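Uncharacterized protein (Bacteroides uniformis, PDB 4IYK) is of unknown function but probably binds carbohydrate, and joins a transthyretin-like domain to an E-set-like, immunoglobulin-type beta domain. Local coordinates at residues Val114-Asn119 with Ile182-Asn187; Val153-Asn158 with Asp189-Ser194. One frame throughout, in Å; residues are numbered along the deposited sequence. Where two conformers were deposited one is given.

Interaction 1: residues Val114-Asn119 with Ile182-Asn187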
ATOM      1  N   VAL A 114     -14.723   0.700  -7.519  1.00 32.65           N
ATOM      2  CA  VAL A 114     -15.103  -0.647  -7.068  1.00 31.04           C
ATOM      3  C   VAL A 114     -16.608  -0.614  -6.785  1.00 35.32           C
ATOM      4  O   VAL A 114     -17.060   0.163  -5.937  1.00 34.83           O
ATOM      5  CB  VAL A 114     -14.295  -1.206  -5.857  1.00 31.37           C
ATOM      6  CG1 VAL A 114     -14.664  -2.666  -5.585  1.00 29.73           C
ATOM      7  CG2 VAL A 114     -12.784  -1.074  -6.069  1.00 30.39           C
ATOM      8  N   GLU A 115     -17.384  -1.413  -7.515  1.00 32.51           N
ATOM      9  CA  GLU A 115     -18.812  -1.398  -7.266  1.00 33.56           C
ATOM     10  C   GLU A 115     -19.457  -2.767  -7.423  1.00 37.40           C
ATOM     11  O   GLU A 115     -18.936  -3.667  -8.095  1.00 36.24           O
ATOM     12  CB  GLU A 115     -19.546  -0.352  -8.137  1.00 36.51           C
ATOM     13  CG  GLU A 115     -19.275  -0.403  -9.625  1.00 49.98           C
ATOM     14  CD  GLU A 115     -19.919   0.723 -10.413  1.00 72.76           C
ATOM     15  OE1 GLU A 115     -19.963   1.867  -9.903  1.00 60.36           O
ATOM     16  OE2 GLU A 115     -20.360   0.465 -11.556  1.00 68.19           O
ATOM     17  N   LYS A 116     -20.618  -2.877  -6.768  1.00 33.70           N
ATOM     18  CA  LYS A 116     -21.473  -4.051  -6.772  0.50 33.17           C
ATOM     19  C   LYS A 116     -22.574  -3.851  -7.796  1.00 39.38           C
ATOM     20  O   LYS A 116     -23.286  -2.844  -7.731  1.00 40.19           O
ATOM     21  CB  LYS A 116     -22.061  -4.270  -5.364  0.50 33.35           C
ATOM     22  CG  LYS A 116     -22.988  -5.476  -5.230  0.50 32.61           C
ATOM     23  CD  LYS A 116     -23.602  -5.507  -3.828  0.50 36.56           C
ATOM     24  CE  LYS A 116     -24.430  -6.744  -3.585  0.50 40.15           C
ATOM     25  NZ  LYS A 116     -25.741  -6.721  -4.289  0.50 42.01           N
ATOM     26  N   ASN A 117     -22.710  -4.798  -8.730  1.00 39.12           N
ATOM     27  CA  ASN A 117     -23.766  -4.783  -9.738  0.50 41.37           C
ATOM     28  C   ASN A 117     -24.350  -6.185  -9.783  1.00 46.20           C
ATOM     29  O   ASN A 117     -23.699  -7.115 -10.275  1.00 44.75           O
ATOM     30  CB  ASN A 117     -23.258  -4.301 -11.121  0.50 43.59           C
ATOM     31  CG  ASN A 117     -22.540  -2.962 -11.114  0.50 58.39           C
ATOM     32  OD1 ASN A 117     -21.314  -2.888 -11.286  0.50 48.28           O
ATOM     33  ND2 ASN A 117     -23.285  -1.877 -10.926  0.50 45.50           N
ATOM     34  N   GLY A 118     -25.532  -6.328  -9.216  1.00 46.30           N
ATOM     35  CA  GLY A 118     -26.203  -7.607  -9.111  1.00 46.94           C
ATOM     36  C   GLY A 118     -25.507  -8.321  -7.974  1.00 46.88           C
ATOM     37  O   GLY A 118     -25.398  -7.766  -6.871  1.00 46.31           O
ATOM     38  N   ASN A 119     -24.916  -9.482  -8.294  1.00 39.18           N
ATOM     39  CA  ASN A 119     -24.193 -10.341  -7.363  1.00 35.62           C
ATOM     40  C   ASN A 119     -22.684 -10.404  -7.701  1.00 34.09           C
ATOM     41  O   ASN A 119     -22.014 -11.405  -7.424  1.00 32.02           O
ATOM     42  CB  ASN A 119     -24.819 -11.738  -7.420  1.00 36.86           C
ATOM     43  CG  ASN A 119     -24.909 -12.391  -6.073  1.00 53.47           C
ATOM     44  OD1 ASN A 119     -25.141 -11.720  -5.061  1.00 51.35           O
ATOM     45  ND2 ASN A 119     -24.768 -13.722  -6.039  1.00 39.76           N
ATOM     46  N   ILE A 182     -15.211 -10.255  -8.617  1.00 27.80           N
ATOM     47  CA  ILE A 182     -15.515 -11.237  -7.584  1.00 26.37           C
ATOM     48  C   ILE A 182     -17.005 -11.598  -7.730  1.00 30.92           C
ATOM     49  O   ILE A 182     -17.860 -10.714  -7.649  1.00 30.87           O
ATOM     50  CB  ILE A 182     -15.158 -10.814  -6.135  1.00 27.24           C
ATOM     51  CG1 ILE A 182     -13.649 -10.453  -5.990  1.00 26.69           C
ATOM     52  CG2 ILE A 182     -15.544 -11.943  -5.145  1.00 25.89           C
ATOM     53  CD1 ILE A 182     -13.364  -9.481  -4.839  1.00 26.77           C
ATOM     54  N   ASP A 183     -17.304 -12.882  -7.966  1.00 27.11           N
ATOM     55  CA  ASP A 183     -18.683 -13.363  -8.042  1.00 27.53           C
ATOM     56  C   ASP A 183     -19.098 -13.670  -6.614  1.00 28.62           C
ATOM     57  O   ASP A 183     -18.477 -14.515  -5.978  1.00 28.37           O
ATOM     58  CB  ASP A 183     -18.798 -14.608  -8.968  1.00 30.37           C
ATOM     59  CG  ASP A 183     -20.225 -15.118  -9.161  1.00 35.21           C
ATOM     60  OD1 ASP A 183     -20.874 -15.486  -8.160  1.00 33.41           O
ATOM     61  OD2 ASP A 183     -20.669 -15.189 -10.301  1.00 42.90           O
ATOM     62  N   LEU A 184     -20.132 -12.998  -6.108  1.00 25.16           N
ATOM     63  CA  LEU A 184     -20.559 -13.176  -4.723  1.00 24.22           C
ATOM     64  C   LEU A 184     -21.158 -14.541  -4.444  1.00 29.85           C
ATOM     65  O   LEU A 184     -20.947 -15.055  -3.343  1.00 28.93           O
ATOM     66  CB  LEU A 184     -21.518 -12.063  -4.297  1.00 23.78           C
ATOM     67  CG  LEU A 184     -20.864 -10.668  -4.293  1.00 26.75           C
ATOM     68  CD1 LEU A 184     -21.899  -9.574  -3.946  1.00 27.58           C
ATOM     69  CD2 LEU A 184     -19.643 -10.644  -3.351  1.00 26.96           C
ATOM     70  N   GLY A 185     -21.876 -15.112  -5.420  1.00 28.61           N
ATOM     71  CA  GLY A 185     -22.505 -16.427  -5.295  1.00 28.87           C
ATOM     72  C   GLY A 185     -21.495 -17.552  -5.159  1.00 31.23           C
ATOM     73  O   GLY A 185     -21.740 -18.536  -4.456  1.00 30.53           O
ATOM     74  N   GLN A 186     -20.349 -17.405  -5.845  1.00 26.68           N
ATOM     75  CA  GLN A 186     -19.237 -18.350  -5.854  1.00 27.51           C
ATOM     76  C   GLN A 186     -18.340 -18.180  -4.618  1.00 30.14           C
ATOM     77  O   GLN A 186     -17.464 -19.013  -4.388  1.00 30.25           O
ATOM     78  CB  GLN A 186     -18.408 -18.148  -7.148  1.00 29.45           C
ATOM     79  CG  GLN A 186     -19.121 -18.743  -8.400  1.00 29.79           C
ATOM     80  CD  GLN A 186     -19.341 -20.225  -8.298  1.00 32.94           C
ATOM     81  OE1 GLN A 186     -20.465 -20.718  -8.051  1.00 35.59           O
ATOM     82  NE2 GLN A 186     -18.259 -20.974  -8.392  1.00 25.73           N
ATOM     83  N   ASN A 187     -18.569 -17.103  -3.825  1.00 24.69           N
ATOM     84  CA  ASN A 187     -17.774 -16.762  -2.666  1.00 23.42           C
ATOM     85  C   ASN A 187     -18.629 -16.437  -1.436  1.00 28.31           C
ATOM     86  O   ASN A 187     -18.183 -15.712  -0.541  1.00 27.82           O
ATOM     87  CB  ASN A 187     -16.884 -15.572  -3.048  1.00 22.93           C
ATOM     88  CG  ASN A 187     -15.791 -15.996  -3.998  1.00 34.69           C
ATOM     89  OD1 ASN A 187     -14.918 -16.767  -3.628  1.00 27.78           O
ATOM     90  ND2 ASN A 187     -15.901 -15.633  -5.272  1.00 26.00           N
TER
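At one end of the three-stranded antiparallel sheet of the C-terminal domain, Asn119, in the turn between strands 107-117 and 120-129, meets Leu184, just past the end of strand 178-183. Leu184 N donates to Asn119 O at 2.8 Å. The bond is fairly straight, 160° at the hydrogen. The Leu184 side chain lies against the same residue, with CG 3.4 Å from Asn119 O. In one of its two conformers, Lys116 is extended until its last torsion, chi4 -74°, which brings NZ to Gly118 O at 2.8 Å. In that conformer the methyl CD1 of Leu184 reaches CE of Lys116 at 3.8 Å, and the two side chains cross nearly at right angles. The Asn119 side chain passes Leu184 at a slant, with Asn119 OD1 3.7 Å from Leu184 CB. Leu184 also packs on Ile121. Cutting it back to an alanine is likely to open a gap beside Ile121 and Lys116 CE and to uncover the carbonyl of Asn119. At the strand end, Asp183 OD1 accepts from Gln186 N at 3.1 Å, met from above the carboxylate plane. This is an Asx motif, here turning the chain out of an edge strand beside a beta hairpin.

Interaction 2: residues Val153-Asn158 with Asp189-Ser194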
ATOM      1  N   VAL A 153      -3.636  -9.014   4.451  1.00 24.96           N
ATOM      2  CA  VAL A 153      -4.906  -9.262   5.179  1.00 24.46           C
ATOM      3  C   VAL A 153      -6.005  -9.484   4.117  1.00 27.49           C
ATOM      4  O   VAL A 153      -6.551  -8.526   3.575  1.00 24.78           O
ATOM      5  CB  VAL A 153      -5.218  -8.075   6.153  1.00 27.83           C
ATOM      6  CG1 VAL A 153      -6.494  -8.320   6.948  1.00 27.96           C
ATOM      7  CG2 VAL A 153      -4.041  -7.817   7.107  1.00 28.08           C
ATOM      8  N   LYS A 154      -6.216 -10.749   3.728  1.00 25.27           N
ATOM      9  CA  LYS A 154      -7.120 -11.052   2.623  1.00 25.35           C
ATOM     10  C   LYS A 154      -7.800 -12.395   2.773  1.00 29.20           C
ATOM     11  O   LYS A 154      -7.285 -13.306   3.439  1.00 27.64           O
ATOM     12  CB  LYS A 154      -6.325 -11.040   1.296  1.00 28.62           C
ATOM     13  CG  LYS A 154      -5.211 -12.091   1.247  1.00 25.65           C
ATOM     14  CD  LYS A 154      -4.310 -11.946   0.029  1.00 28.94           C
ATOM     15  CE  LYS A 154      -3.180 -12.963   0.135  1.00 34.55           C
ATOM     16  NZ  LYS A 154      -2.517 -13.168  -1.165  1.00 49.49           N
ATOM     17  N   LEU A 155      -8.960 -12.512   2.105  1.00 25.15           N
ATOM     18  CA  LEU A 155      -9.752 -13.726   2.029  1.00 24.43           C
ATOM     19  C   LEU A 155      -9.312 -14.515   0.804  1.00 27.73           C
ATOM     20  O   LEU A 155      -8.820 -13.940  -0.155  1.00 26.50           O
ATOM     21  CB  LEU A 155     -11.251 -13.374   1.942  1.00 23.52           C
ATOM     22  CG  LEU A 155     -11.827 -12.651   3.158  1.00 26.24           C
ATOM     23  CD1 LEU A 155     -13.182 -12.015   2.817  1.00 24.43           C
ATOM     24  CD2 LEU A 155     -11.932 -13.611   4.369  1.00 26.56           C
ATOM     25  N   THR A 156      -9.445 -15.833   0.867  1.00 27.14           N
ATOM     26  CA  THR A 156      -9.117 -16.751  -0.232  1.00 26.26           C
ATOM     27  C   THR A 156     -10.410 -16.877  -1.034  1.00 26.88           C
ATOM     28  O   THR A 156     -11.436 -17.278  -0.466  1.00 24.08           O
ATOM     29  CB  THR A 156      -8.633 -18.072   0.361  1.00 34.65           C
ATOM     30  OG1 THR A 156      -7.532 -17.781   1.213  1.00 36.03           O
ATOM     31  CG2 THR A 156      -8.263 -19.102  -0.712  1.00 30.67           C
ATOM     32  N   LEU A 157     -10.356 -16.539  -2.326  1.00 24.84           N
ATOM     33  CA  LEU A 157     -11.541 -16.508  -3.182  1.00 25.28           C
ATOM     34  C   LEU A 157     -11.517 -17.524  -4.321  1.00 29.96           C
ATOM     35  O   LEU A 157     -10.452 -17.879  -4.817  1.00 28.97           O
ATOM     36  CB  LEU A 157     -11.703 -15.087  -3.770  1.00 23.99           C
ATOM     37  CG  LEU A 157     -11.818 -13.910  -2.763  1.00 26.15           C
ATOM     38  CD1 LEU A 157     -11.792 -12.575  -3.492  1.00 24.87           C
ATOM     39  CD2 LEU A 157     -13.088 -14.032  -1.871  1.00 25.52           C
ATOM     40  N   ASN A 158     -12.726 -17.894  -4.800  1.00 27.63           N
ATOM     41  CA  ASN A 158     -12.910 -18.802  -5.929  1.00 28.37           C
ATOM     42  C   ASN A 158     -13.185 -18.051  -7.217  1.00 32.90           C
ATOM     43  O   ASN A 158     -13.822 -17.001  -7.177  1.00 31.40           O
ATOM     44  CB  ASN A 158     -14.086 -19.727  -5.664  1.00 26.81           C
ATOM     45  CG  ASN A 158     -14.046 -20.492  -4.382  1.00 34.92           C
ATOM     46  OD1 ASN A 158     -13.061 -21.147  -4.053  1.00 34.69           O
ATOM     47  ND2 ASN A 158     -15.178 -20.525  -3.695  1.00 29.25           N
ATOM     48  N   ASP A 189     -19.306 -18.178   1.141  1.00 27.38           N
ATOM     49  CA  ASP A 189     -18.731 -18.748   2.363  1.00 26.20           C
ATOM     50  C   ASP A 189     -17.899 -17.697   3.149  1.00 26.94           C
ATOM     51  O   ASP A 189     -17.943 -17.688   4.387  1.00 25.85           O
ATOM     52  CB  ASP A 189     -17.870 -20.000   2.022  1.00 27.39           C
ATOM     53  CG  ASP A 189     -16.652 -19.778   1.135  1.00 27.20           C
ATOM     54  OD1 ASP A 189     -16.680 -18.843   0.288  1.00 24.28           O
ATOM     55  OD2 ASP A 189     -15.668 -20.547   1.272  1.00 28.08           O
ATOM     56  N   VAL A 190     -17.197 -16.801   2.444  1.00 23.67           N
ATOM     57  CA  VAL A 190     -16.341 -15.794   3.089  1.00 22.68           C
ATOM     58  C   VAL A 190     -16.833 -14.349   2.840  1.00 26.43           C
ATOM     59  O   VAL A 190     -16.371 -13.442   3.520  1.00 25.33           O
ATOM     60  CB  VAL A 190     -14.843 -15.963   2.730  1.00 26.02           C
ATOM     61  CG1 VAL A 190     -14.328 -17.320   3.222  1.00 27.12           C
ATOM     62  CG2 VAL A 190     -14.574 -15.764   1.231  1.00 25.30           C
ATOM     63  N   LEU A 191     -17.748 -14.135   1.872  1.00 23.83           N
ATOM     64  CA  LEU A 191     -18.333 -12.804   1.605  1.00 23.01           C
ATOM     65  C   LEU A 191     -19.807 -12.952   1.890  1.00 26.43           C
ATOM     66  O   LEU A 191     -20.583 -13.305   1.008  1.00 26.06           O
ATOM     67  CB  LEU A 191     -18.037 -12.330   0.159  1.00 22.11           C
ATOM     68  CG  LEU A 191     -16.555 -12.017  -0.150  1.00 25.59           C
ATOM     69  CD1 LEU A 191     -16.357 -11.793  -1.633  1.00 25.43           C
ATOM     70  CD2 LEU A 191     -16.065 -10.817   0.620  1.00 24.54           C
ATOM     71  N   LYS A 192     -20.170 -12.802   3.156  1.00 26.16           N
ATOM     72  CA  LYS A 192     -21.500 -13.132   3.640  1.00 27.49           C
ATOM     73  C   LYS A 192     -22.535 -12.070   3.365  1.00 29.25           C
ATOM     74  O   LYS A 192     -22.319 -10.889   3.593  1.00 28.25           O
ATOM     75  CB  LYS A 192     -21.468 -13.473   5.139  1.00 31.29           C
ATOM     76  CG  LYS A 192     -20.461 -14.579   5.481  1.00 42.67           C
ATOM     77  CD  LYS A 192     -20.618 -15.024   6.928  1.00 55.42           C
ATOM     78  CE  LYS A 192     -19.298 -15.220   7.624  1.00 68.57           C
ATOM     79  NZ  LYS A 192     -19.465 -15.289   9.105  1.00 77.60           N
ATOM     80  N   TYR A 193     -23.689 -12.514   2.900  1.00 27.72           N
ATOM     81  CA  TYR A 193     -24.823 -11.652   2.623  1.00 28.44           C
ATOM     82  C   TYR A 193     -25.162 -10.768   3.855  1.00 32.56           C
ATOM     83  O   TYR A 193     -25.143 -11.265   4.981  1.00 30.29           O
ATOM     84  CB  TYR A 193     -26.043 -12.534   2.256  1.00 31.44           C
ATOM     85  CG  TYR A 193     -27.297 -11.712   2.090  1.00 33.82           C
ATOM     86  CD1 TYR A 193     -27.499 -10.941   0.948  1.00 36.57           C
ATOM     87  CD2 TYR A 193     -28.244 -11.636   3.108  1.00 34.93           C
ATOM     88  CE1 TYR A 193     -28.604 -10.107   0.828  1.00 39.10           C
ATOM     89  CE2 TYR A 193     -29.346 -10.794   3.004  1.00 35.98           C
ATOM     90  CZ  TYR A 193     -29.529 -10.044   1.855  1.00 44.61           C
ATOM     91  OH  TYR A 193     -30.617  -9.235   1.728  1.00 48.88           O
ATOM     92  N   SER A 194     -25.479  -9.475   3.620  1.00 29.54           N
ATOM     93  CA  SER A 194     -25.876  -8.454   4.604  1.00 29.85           C
ATOM     94  C   SER A 194     -24.697  -7.892   5.413  1.00 31.79           C
ATOM     95  O   SER A 194     -24.934  -7.013   6.237  1.00 31.61           O
ATOM     96  CB  SER A 194     -26.975  -8.947   5.561  1.00 34.26           C
ATOM     97  OG  SER A 194     -26.536  -9.808   6.605  1.00 33.46           O
TER
HETATM   98  O   HOH W   1     -12.962 -19.771   0.885  1.00 34.61           O
HETATM   99  O   HOH W   2     -14.967 -21.904  -1.053  1.00 27.90           O
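Val190 and Leu191 pack on Leu155 and Leu157, and Asp189 before them reaches 153-158 through water. Two waters lie 2.8 Å from Asp189 OD2. One donates to it and accepts from Asn158 ND2; the other is also 3.2 Å from Thr156 O. The carboxylate is thus linked to the opposite loop without direct contact. Val190 follows and makes the central apolar contact. It and Leu155 lie side by side, pointing opposite ways, with Val190 CB 4.1 Å from Leu155 CD2. With CG1 anti to the carbonyl carbon (chi1 -62°), CG2 is left between the backbone N and that carbon. From there it meets Leu157 CD2 at 3.9 Å and rests against the carbonyl oxygen of Thr156. The backbone takes part too, since Val190 O is 3.6 Å from Leu155 CD1. Leu191 spreads its two methyls over two leucines. CD2 touches Leu155 CD1 at 3.8 Å, where the side chains meet at a slant. CD1 touches Leu157 CD2 at 4.0 Å, where they cross at about a right angle. No direct hydrogen bond joins the two segments; they meet through methyl groups and water. Farther on, Lys192 N is hydrogen-bonded to Tyr197 OH, and Ser194 O to Lys224 NZ. The contact joins two loops at the domain surface: Leu155 also packs on Phe144 of strand 135-144, while Leu157 and Leu191 both lean on Ile182 of strand 178-183.

Interactions 1 and 2 lie in the same C-terminal domain, with centres about 11 Å apart. Their segments alternate along the chain, and 182-187 runs almost directly into 189-194. The two contacts touch. Asn158 is probably hydrogen-bonded twice to 182-187: its N to Asn187 OD1 at 2.7 Å, and its ND2 to Gln186 O at 2.8 Å. Asn187 ND2 in turn donates to Asp183 O, so one amide bridges the strand end and the 153-158 loop. Apolar packing adds to this, with Ile182 CG2 3.6 Å from Leu191 CD1. Leu184 of interaction 1 also touches Leu191. Where carbohydrate might bind is not established.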